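Local coordinates for protein sugar kinase, pfkB family (Thermotoga maritima, PDB 2AJR) that probably transfers a phosphate from ATP to a sugar phosphate, as a possible 1-phosphofructokinase of the pfkB carbohydrate kinase family, at residues A[51-56]-A[204-209]; A[58-63]-A[275-280]; A[269-274]-A[303-308]. All blocks are in the same frame, centred on the assembly; numbering follows the deposited sequence.

Interaction 1: A[51-56]-A[204-209]. With ACT (acetate ion), chain D.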
# COMPACT_ATOMS: atom_id res chain seq x y z
N GLY A 51 -13.64 2.38 0.40
CA GLY A 51 -14.12 1.23 -0.33
C GLY A 51 -14.66 0.14 0.57
O GLY A 51 -14.90 0.35 1.75
N GLY A 52 -14.84 -1.05 -0.00
CA GLY A 52 -15.67 -2.07 0.60
C GLY A 52 -17.00 -2.00 -0.12
O GLY A 52 -17.48 -0.92 -0.43
N LYS A 53 -17.59 -3.15 -0.39
CA LYS A 53 -18.73 -3.19 -1.30
C LYS A 53 -19.92 -2.33 -0.85
O LYS A 53 -20.48 -1.59 -1.65
CB LYS A 53 -19.13 -4.65 -1.57
CG LYS A 53 -18.02 -5.40 -2.34
CD LYS A 53 -18.41 -6.81 -2.84
CE LYS A 53 -18.03 -6.99 -4.32
NZ LYS A 53 -18.96 -6.18 -5.25
N GLY A 54 -20.28 -2.41 0.43
CA GLY A 54 -21.43 -1.66 0.93
C GLY A 54 -21.18 -0.16 1.00
O GLY A 54 -22.08 0.66 0.79
N ILE A 55 -19.94 0.19 1.30
CA ILE A 55 -19.53 1.58 1.32
C ILE A 55 -19.59 2.18 -0.09
O ILE A 55 -20.03 3.31 -0.25
CB ILE A 55 -18.13 1.72 1.97
CG1 ILE A 55 -18.28 1.52 3.48
CG2 ILE A 55 -17.50 3.08 1.65
CD1 ILE A 55 -17.06 1.86 4.29
N ASN A 56 -19.17 1.40 -1.09
CA ASN A 56 -19.23 1.86 -2.48
C ASN A 56 -20.71 2.02 -2.90
O ASN A 56 -21.05 2.92 -3.67
CB ASN A 56 -18.52 0.91 -3.47
CG ASN A 56 -16.98 0.83 -3.28
OD1 ASN A 56 -16.30 1.80 -2.95
ND2 ASN A 56 -16.45 -0.35 -3.55
N ASP A 204 -21.12 -13.19 -5.70
CA ASP A 204 -19.81 -12.77 -6.14
C ASP A 204 -19.03 -14.01 -6.51
O ASP A 204 -18.62 -14.76 -5.64
CB ASP A 204 -19.10 -12.03 -5.02
CG ASP A 204 -17.70 -11.60 -5.40
OD1 ASP A 204 -17.32 -11.70 -6.60
OD2 ASP A 204 -16.98 -11.15 -4.48
N LEU A 205 -18.82 -14.22 -7.80
CA LEU A 205 -18.21 -15.44 -8.27
C LEU A 205 -16.76 -15.27 -8.61
O LEU A 205 -16.11 -16.25 -8.96
CB LEU A 205 -18.98 -15.96 -9.46
CG LEU A 205 -20.42 -16.36 -9.15
CD1 LEU A 205 -21.15 -16.68 -10.45
CD2 LEU A 205 -20.47 -17.55 -8.17
N ARG A 206 -16.22 -14.06 -8.46
CA ARG A 206 -14.81 -13.79 -8.74
C ARG A 206 -13.87 -14.74 -8.02
O ARG A 206 -13.86 -14.82 -6.79
CB ARG A 206 -14.42 -12.34 -8.37
CG ARG A 206 -14.23 -11.43 -9.58
CD ARG A 206 -14.33 -9.93 -9.22
NE ARG A 206 -15.73 -9.49 -9.09
CZ ARG A 206 -16.32 -9.05 -7.97
NH1 ARG A 206 -15.65 -8.94 -6.81
NH2 ARG A 206 -17.61 -8.70 -8.01
N GLY A 207 -13.07 -15.45 -8.81
CA GLY A 207 -12.05 -16.35 -8.29
C GLY A 207 -12.59 -17.63 -7.66
O GLY A 207 -11.89 -18.27 -6.88
N ASN A 208 -13.83 -17.99 -8.00
CA ASN A 208 -14.47 -19.16 -7.41
C ASN A 208 -14.10 -20.45 -8.10
O ASN A 208 -14.18 -20.55 -9.32
CB ASN A 208 -15.99 -19.04 -7.39
CG ASN A 208 -16.64 -20.20 -6.66
OD1 ASN A 208 -16.53 -20.33 -5.44
ND2 ASN A 208 -17.28 -21.08 -7.40
N HIS A 209 -13.74 -21.43 -7.29
CA HIS A 209 -13.42 -22.79 -7.74
C HIS A 209 -14.36 -23.85 -7.11
O HIS A 209 -14.46 -24.94 -7.62
CB HIS A 209 -11.95 -23.11 -7.42
CG HIS A 209 -11.49 -22.56 -6.11
ND1 HIS A 209 -10.57 -21.54 -6.01
CD2 HIS A 209 -11.88 -22.84 -4.84
CE1 HIS A 209 -10.39 -21.23 -4.73
NE2 HIS A 209 -11.18 -22.01 -4.00
C ACT D . -13.20 -3.11 -2.64
O ACT D . -11.97 -3.26 -2.26
OXT ACT D . -13.56 -1.99 -3.15
CH3 ACT D . -14.24 -4.18 -2.46
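Lys53 reaches from the first turn of helix 53-63 toward Asp204 and Arg206, in a light surface contact made by the glycine-rich Gly-Gly-Lys-Gly motif of pfkB kinases. Gly51 ends strand 46-51. Gly52 follows as the N-cap at phi 100°, a backbone in which a beta carbon would collide with the O of Gly51, so glycine fits; its own O accepts the first helical bond, from Asn56 N. Lys53 suits the next place, being long and charged. Its chain runs extended to CD, then bends at chi3 (131°) and chi4 (-72°), bringing Lys53 CE to 4.0 Å from Arg206 NH1, at the guanidinium edge, while NZ turns to salt bridges with Asp273 and Glu182. Lys53 NZ stands 4.0 Å from Arg206 NH2, like charges close together that these carboxylates probably offset. Asp204 holds the arginine from its own segment: its OD1 accepts from Arg206 N in an Asx turn (3.2 Å) and lies 3.1 Å above the guanidinium plane, over its centre, an attraction of charges without a directed N-H. Shortening Lys53 to an alanine removes both the ammonium and CE, which is likely to leave Asp273 and Glu182 without their shared cation and a gap beside the arginine. Asn56 ND2, which bonds Asp273, also makes a weak hydrogen bond to OXT of an acetate, probably from the crystallisation liquor, at 3.3 Å.

Interaction 2: A[58-63]-A[275-280]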
# COMPACT_ATOMS: atom_id res chain seq x y z
N SER A 58 -23.14 2.88 -0.85
CA SER A 58 -23.49 4.18 -0.27
C SER A 58 -23.01 5.34 -1.12
O SER A 58 -23.74 6.30 -1.36
CB SER A 58 -22.93 4.32 1.14
OG SER A 58 -23.67 3.53 2.07
N ILE A 59 -21.77 5.28 -1.59
CA ILE A 59 -21.23 6.34 -2.45
C ILE A 59 -22.09 6.40 -3.73
O ILE A 59 -22.59 7.46 -4.08
CB ILE A 59 -19.72 6.14 -2.75
CG1 ILE A 59 -18.91 6.33 -1.45
CG2 ILE A 59 -19.22 7.12 -3.83
CD1 ILE A 59 -17.51 5.70 -1.45
N ALA A 60 -22.27 5.25 -4.39
CA ALA A 60 -23.16 5.13 -5.56
C ALA A 60 -24.56 5.73 -5.33
O ALA A 60 -25.04 6.55 -6.12
CB ALA A 60 -23.28 3.68 -5.97
N LEU A 61 -25.24 5.33 -4.27
CA LEU A 61 -26.56 5.86 -3.98
C LEU A 61 -26.54 7.40 -3.79
O LEU A 61 -27.47 8.09 -4.24
CB LEU A 61 -27.19 5.16 -2.77
CG LEU A 61 -27.59 3.71 -3.01
CD1 LEU A 61 -28.04 3.07 -1.69
CD2 LEU A 61 -28.68 3.60 -4.07
N SER A 62 -25.48 7.91 -3.15
CA SER A 62 -25.35 9.36 -2.94
C SER A 62 -25.32 10.13 -4.26
O SER A 62 -25.97 11.15 -4.37
CB SER A 62 -24.13 9.70 -2.09
OG SER A 62 -22.96 9.73 -2.87
N LYS A 63 -24.61 9.63 -5.26
CA LYS A 63 -24.55 10.29 -6.57
C LYS A 63 -25.93 10.38 -7.20
O LYS A 63 -26.18 11.24 -8.05
CB LYS A 63 -23.64 9.53 -7.54
CG LYS A 63 -22.17 9.42 -7.14
CD LYS A 63 -21.34 10.63 -7.56
CE LYS A 63 -19.84 10.30 -7.54
NZ LYS A 63 -19.36 9.72 -8.85
N TYR A 275 -23.70 -1.83 -9.87
CA TYR A 275 -24.82 -2.72 -10.21
C TYR A 275 -25.83 -2.76 -9.08
O TYR A 275 -27.01 -2.50 -9.28
CB TYR A 275 -24.33 -4.14 -10.49
CG TYR A 275 -25.23 -4.93 -11.41
CD1 TYR A 275 -26.56 -5.17 -11.08
CD2 TYR A 275 -24.74 -5.46 -12.60
CE1 TYR A 275 -27.40 -5.89 -11.93
CE2 TYR A 275 -25.57 -6.20 -13.44
CZ TYR A 275 -26.89 -6.40 -13.10
OH TYR A 275 -27.71 -7.11 -13.93
N VAL A 276 -25.36 -3.08 -7.88
CA VAL A 276 -26.28 -3.20 -6.74
C VAL A 276 -26.94 -1.86 -6.42
O VAL A 276 -28.15 -1.81 -6.17
CB VAL A 276 -25.57 -3.80 -5.51
CG1 VAL A 276 -26.45 -3.70 -4.26
CG2 VAL A 276 -25.24 -5.25 -5.79
N ALA A 277 -26.17 -0.79 -6.45
CA ALA A 277 -26.70 0.55 -6.16
C ALA A 277 -27.81 0.94 -7.13
O ALA A 277 -28.81 1.55 -6.75
CB ALA A 277 -25.61 1.56 -6.21
N GLY A 278 -27.63 0.60 -8.40
CA GLY A 278 -28.63 0.86 -9.41
C GLY A 278 -29.92 0.14 -9.07
O GLY A 278 -30.99 0.73 -9.11
N MSE A 279 -29.80 -1.13 -8.72
CA MSE A 279 -30.96 -1.91 -8.32
C MSE A 279 -31.65 -1.32 -7.11
O MSE A 279 -32.87 -1.21 -7.09
CB MSE A 279 -30.57 -3.36 -8.04
CG MSE A 279 -30.19 -4.12 -9.27
SE MSE A 279 -29.99 -6.04 -8.97
CE MSE A 279 -31.71 -6.68 -9.70
N VAL A 280 -30.87 -0.93 -6.10
CA VAL A 280 -31.46 -0.33 -4.91
C VAL A 280 -32.24 0.92 -5.32
O VAL A 280 -33.41 1.06 -4.97
CB VAL A 280 -30.41 0.00 -3.81
CG1 VAL A 280 -31.11 0.59 -2.59
CG2 VAL A 280 -29.66 -1.25 -3.42
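The isobutyl end of Leu61 is the main bump of this interface, and the hollow that takes it lies between Ala277 and Val280, one turn apart on helix 271-286. Leu61 CD2 enters the hollow: it sits 3.4 Å from Ala277 O, touching the backbone that a small side chain leaves accessible, and 4.0 Å from Val280 CB. The other branch, Leu61 CD1, meets Val280 CG1, also at 4.0 Å. Leucine and valine cross here at about a right angle, branch laid across branch. Val280 has CG1 anti to its backbone N (chi1 -178°), which sets that methyl against Leu61. Beside the bump both helices carry alanine, which suits either side: Ala60 and Ala277 direct their CB atoms at each other, although their modelled separation is too short to be trusted. With so little bulk between them, the axes of segments 58-63 and 275-280 approach to 8.7 Å and cross at -49°. The two helices belong to the ribokinase-like alpha/beta fold of the family and pack side by side against its large central sheet. Val280 also presses on strands 149-153 and 178-182, and Ser58 OG bonds to Thr16 of strand 14-18. Met279, a selenomethionine, points away from helix 53-63 and packs on helix 290-304, while Met312 covers Ala60 from a loop. Within the hollow, Leu61 CD2 also lies 4.3 Å from Ala277 CB, so that one methyl meets both the side chain and the carbonyl of the alanine.

Interaction 3: A[269-274]-A[303-308]. With MG (magnesium ion), chain C.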
# COMPACT_ATOMS: atom_id res chain seq x y z
N LEU A 269 -12.92 -2.12 -11.48
CA LEU A 269 -12.96 -2.01 -10.02
C LEU A 269 -14.23 -1.30 -9.59
O LEU A 269 -14.47 -0.15 -9.96
CB LEU A 269 -11.76 -1.25 -9.48
CG LEU A 269 -11.75 -1.15 -7.96
CD1 LEU A 269 -11.53 -2.53 -7.31
CD2 LEU A 269 -10.70 -0.16 -7.52
N GLY A 270 -15.05 -2.01 -8.80
CA GLY A 270 -16.24 -1.42 -8.18
C GLY A 270 -17.52 -1.42 -9.01
O GLY A 270 -18.55 -0.91 -8.55
N ALA A 271 -17.45 -2.00 -10.21
CA ALA A 271 -18.58 -2.06 -11.12
C ALA A 271 -19.77 -2.81 -10.53
O ALA A 271 -20.93 -2.45 -10.78
CB ALA A 271 -18.16 -2.72 -12.45
N GLY A 272 -19.48 -3.84 -9.75
CA GLY A 272 -20.51 -4.69 -9.15
C GLY A 272 -21.33 -4.01 -8.08
O GLY A 272 -22.50 -4.35 -7.85
N ASP A 273 -20.72 -3.03 -7.42
CA ASP A 273 -21.38 -2.23 -6.39
C ASP A 273 -22.25 -1.17 -7.05
O ASP A 273 -23.33 -0.84 -6.56
CB ASP A 273 -20.32 -1.64 -5.47
CG ASP A 273 -19.35 -2.71 -4.95
OD1 ASP A 273 -19.81 -3.83 -4.60
OD2 ASP A 273 -18.13 -2.47 -4.93
N ALA A 274 -21.79 -0.64 -8.18
CA ALA A 274 -22.66 0.20 -9.03
C ALA A 274 -23.88 -0.59 -9.42
O ALA A 274 -24.97 -0.09 -9.30
CB ALA A 274 -21.92 0.69 -10.28
N ALA A 303 -21.70 1.68 -16.92
CA ALA A 303 -21.27 3.07 -16.75
C ALA A 303 -20.01 3.11 -15.89
O ALA A 303 -19.06 3.84 -16.20
CB ALA A 303 -22.37 3.89 -16.10
N ALA A 304 -19.97 2.30 -14.85
CA ALA A 304 -18.81 2.25 -13.97
C ALA A 304 -17.54 1.88 -14.73
O ALA A 304 -16.47 2.39 -14.42
CB ALA A 304 -19.04 1.28 -12.83
N THR A 305 -17.66 1.04 -15.75
CA THR A 305 -16.48 0.63 -16.50
C THR A 305 -15.97 1.70 -17.46
O THR A 305 -14.89 1.56 -18.01
CB THR A 305 -16.75 -0.62 -17.34
OG1 THR A 305 -17.45 -0.23 -18.53
CG2 THR A 305 -17.57 -1.63 -16.56
N ARG A 306 -16.71 2.76 -17.70
CA ARG A 306 -16.24 3.73 -18.70
C ARG A 306 -15.02 4.52 -18.25
O ARG A 306 -14.47 5.23 -19.05
CB ARG A 306 -17.34 4.70 -19.15
CG ARG A 306 -18.54 4.04 -19.79
CD ARG A 306 -18.16 2.87 -20.66
NE ARG A 306 -19.31 2.23 -21.28
CZ ARG A 306 -19.26 1.07 -21.93
NH1 ARG A 306 -18.11 0.42 -22.09
NH2 ARG A 306 -20.38 0.56 -22.45
N ARG A 307 -14.61 4.40 -16.98
CA ARG A 307 -13.40 5.07 -16.51
C ARG A 307 -12.45 4.11 -15.83
O ARG A 307 -12.88 3.17 -15.19
CB ARG A 307 -13.76 6.17 -15.52
CG ARG A 307 -14.72 7.14 -16.08
CD ARG A 307 -14.93 8.30 -15.16
NE ARG A 307 -16.10 9.06 -15.55
CZ ARG A 307 -16.45 10.24 -15.05
NH1 ARG A 307 -15.72 10.82 -14.12
NH2 ARG A 307 -17.55 10.84 -15.50
N LYS A 308 -11.15 4.38 -15.95
CA LYS A 308 -10.12 3.56 -15.32
C LYS A 308 -10.19 3.60 -13.80
O LYS A 308 -9.85 2.62 -13.14
CB LYS A 308 -8.71 3.91 -15.82
CG LYS A 308 -8.17 5.30 -15.47
CD LYS A 308 -6.74 5.52 -16.06
CE LYS A 308 -6.33 6.99 -16.15
NZ LYS A 308 -6.75 7.78 -14.97
MG MG C . -13.86 2.04 -13.32
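Ala304 points its methyl toward the first turn of helix 271-286, where Ala271 and Ala274 point theirs back. The one CB of Ala304 settles between the two: it lies 3.8 Å from Ala271 CA and 3.9 Å from Ala274 CB, so that it rests on backbone and methyl together, in the notch between these two residues a turn apart. Alanine suits all three places, since the CA atoms of Ala271 and Ala304 stand only 5.2 Å apart and a longer side chain would have little room between them. Thr305 comes alongside. With chi1 at 79° its OG1 turns back to bond with Leu302 O, three residues earlier, and Thr305 CG2 is left to meet Ala271 CB at 4.3 Å; a beta-branched residue thus serves a polar and an apolar neighbour at once. Gly270 is the N-cap of helix 271-286, its O accepting from Ala274 N. Beyond the methyls, a type I turn from Ala304 to Arg307 carries the chain round to the magnesium ion, which Arg307 O binds at 2.4 Å and Glu309 O binds as well; Ala304 O stands farther off. His267, also of the metal site, hydrogen-bonds Thr305 O through ND1. Cation binding by backbone carbonyls next to the Gly-Ala-Gly-Asp motif is consistent with the monovalent-cation site of ribokinase-like kinases.

Helix 53-63 takes part in interactions 1 and 2, and helix 271-286 in interactions 2 and 3, so interaction 2, about 15 Å and 11 Å from the centres of its neighbours, joins the two helices beyond their N-terminal turns. Interactions 1 and 3 touch directly at those N termini: Lys53 NZ makes a salt bridge with Asp273 OD1 at 2.6 Å, and Asn56 ND2 probably donates to Asp273 OD2 at 3.0 Å. In relatives the aspartate of this motif is the catalytic base, so the meeting point probably borders the active site. The magnesium ion of interaction 3 lies about 12 Å from the side chains of Arg206 and of Ala60.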